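Local coordinates for protein geranyltranstransferase (Enterococcus faecalis, PDB 3P8L) that probably condenses isopentenyl diphosphate with geranyl diphosphate to give farnesyl diphosphate, releasing diphosphate, with magnesium as cofactor, at residues D27-Y32 against E40-S45. Numbering follows the deposited sequence.
Sequences DFIAEY and EAMLYS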
# COMPACT_ATOMS: atom_id res chain seq x y z
N ASP A 27 -14.18 -9.35 7.29
CA ASP A 27 -14.16 -8.88 8.68
C ASP A 27 -13.19 -7.73 8.81
O ASP A 27 -13.50 -6.78 9.48
CB ASP A 27 -13.72 -9.96 9.68
CG ASP A 27 -14.75 -11.08 9.84
OD1 ASP A 27 -15.87 -10.95 9.35
OD2 ASP A 27 -14.43 -12.11 10.46
N PHE A 28 -12.01 -7.85 8.18
CA PHE A 28 -11.00 -6.80 8.27
C PHE A 28 -11.50 -5.49 7.67
O PHE A 28 -11.30 -4.45 8.28
CB PHE A 28 -9.64 -7.19 7.65
CG PHE A 28 -8.58 -6.19 7.93
CD1 PHE A 28 -8.20 -5.25 6.97
CD2 PHE A 28 -8.01 -6.12 9.19
CE1 PHE A 28 -7.25 -4.29 7.26
CE2 PHE A 28 -7.05 -5.16 9.49
CZ PHE A 28 -6.67 -4.25 8.52
N ILE A 29 -12.16 -5.57 6.52
CA ILE A 29 -12.68 -4.36 5.86
C ILE A 29 -13.82 -3.75 6.68
O ILE A 29 -13.86 -2.54 6.89
CB ILE A 29 -13.08 -4.62 4.38
CG1 ILE A 29 -11.88 -4.45 3.46
CG2 ILE A 29 -14.12 -3.63 3.90
CD1 ILE A 29 -11.08 -5.68 3.22
N ALA A 30 -14.74 -4.58 7.17
CA ALA A 30 -15.89 -4.10 7.95
C ALA A 30 -15.45 -3.46 9.27
O ALA A 30 -16.01 -2.46 9.69
CB ALA A 30 -16.88 -5.24 8.21
N GLU A 31 -14.43 -4.02 9.90
CA GLU A 31 -14.01 -3.54 11.21
C GLU A 31 -13.00 -2.38 11.17
O GLU A 31 -13.01 -1.56 12.06
CB GLU A 31 -13.49 -4.70 12.06
CG GLU A 31 -14.59 -5.71 12.48
CD GLU A 31 -14.06 -7.11 12.84
OE1 GLU A 31 -12.89 -7.24 13.26
OE2 GLU A 31 -14.82 -8.10 12.71
N TYR A 32 -12.14 -2.30 10.16
CA TYR A 32 -11.08 -1.29 10.14
C TYR A 32 -11.30 -0.23 9.05
O TYR A 32 -10.35 0.31 8.50
CB TYR A 32 -9.70 -1.94 9.96
CG TYR A 32 -9.16 -2.68 11.17
CD1 TYR A 32 -9.72 -3.90 11.60
CD2 TYR A 32 -8.08 -2.17 11.89
CE1 TYR A 32 -9.23 -4.56 12.71
CE2 TYR A 32 -7.58 -2.83 13.01
CZ TYR A 32 -8.15 -4.02 13.41
OH TYR A 32 -7.64 -4.67 14.50
N GLU A 40 -18.25 -0.17 1.72
CA GLU A 40 -19.14 -0.88 0.79
C GLU A 40 -18.56 -1.07 -0.60
O GLU A 40 -18.79 -2.09 -1.25
CB GLU A 40 -20.48 -0.14 0.66
CG GLU A 40 -21.41 -0.42 1.81
CD GLU A 40 -22.59 0.53 1.81
OE1 GLU A 40 -23.14 0.76 0.71
OE2 GLU A 40 -22.94 1.06 2.89
N ALA A 41 -17.79 -0.09 -1.05
CA ALA A 41 -17.20 -0.18 -2.36
C ALA A 41 -16.08 -1.24 -2.40
O ALA A 41 -15.99 -2.03 -3.35
CB ALA A 41 -16.69 1.17 -2.78
N MET A 42 -15.30 -1.30 -1.32
CA MET A 42 -14.27 -2.34 -1.18
C MET A 42 -14.93 -3.72 -1.08
O MET A 42 -14.51 -4.66 -1.75
CB MET A 42 -13.33 -2.04 0.01
CG MET A 42 -12.44 -0.81 -0.22
SD MET A 42 -11.22 -0.28 1.04
CE MET A 42 -12.35 -0.04 2.39
N LEU A 43 -15.96 -3.84 -0.23
CA LEU A 43 -16.67 -5.11 -0.09
C LEU A 43 -17.34 -5.52 -1.40
O LEU A 43 -17.43 -6.70 -1.70
CB LEU A 43 -17.73 -5.04 1.03
CG LEU A 43 -17.32 -5.00 2.50
CD1 LEU A 43 -18.55 -4.79 3.41
CD2 LEU A 43 -16.58 -6.27 2.92
N TYR A 44 -17.82 -4.56 -2.18
CA TYR A 44 -18.40 -4.90 -3.47
C TYR A 44 -17.42 -5.71 -4.32
O TYR A 44 -17.76 -6.80 -4.82
CB TYR A 44 -18.86 -3.66 -4.24
CG TYR A 44 -19.31 -4.00 -5.65
CD1 TYR A 44 -20.58 -4.55 -5.87
CD2 TYR A 44 -18.50 -3.73 -6.75
CE1 TYR A 44 -21.02 -4.86 -7.17
CE2 TYR A 44 -18.91 -4.06 -8.05
CZ TYR A 44 -20.18 -4.63 -8.24
OH TYR A 44 -20.64 -4.94 -9.50
N SER A 45 -16.20 -5.21 -4.45
CA SER A 45 -15.21 -5.82 -5.32
C SER A 45 -14.68 -7.14 -4.78
O SER A 45 -14.30 -8.01 -5.56
CB SER A 45 -14.06 -4.86 -5.58
OG SER A 45 -14.47 -3.78 -6.40
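Met-42 and Leu-43, one after the other on helix 36-47, receive the CG2 methyl of Ile-29 from helix 13-31; Ile-29 is modelled in two conformers, and the distances are those of one of them. Met-42 meets it with the root of its side chain: Met-42 CB lies 4.3 Å from Ile-29 CG2, a looser approach than that of Leu-43. The side chain of Met-42 also packs on Ala-120 of helix 114-133 and on Asn-155 of the second subunit. The two segments belong to successive helices of the predominantly helical isoprenoid synthase fold, joined by a short turn, and they pair as a helical hairpin by apolar packing. The closest CA atoms are Leu-43 CA and Ile-29 CA, 7.2 Å apart. With CG anti to its carbonyl carbon (chi1 -72°), Leu-43 brings its end closer to helix 13-31 than the direction of its CB would suggest, setting Leu-43 CD2 3.7 Å from Ile-29 CG2. Leu-43 CG is almost as near, 3.8 Å from Ile-29 CG2. The two branched side chains pass flank to flank, running in opposite senses. Beyond these pairs, Ile-29 touches Ile-46 further along helix 36-47 and Met-82 of helix 71-92.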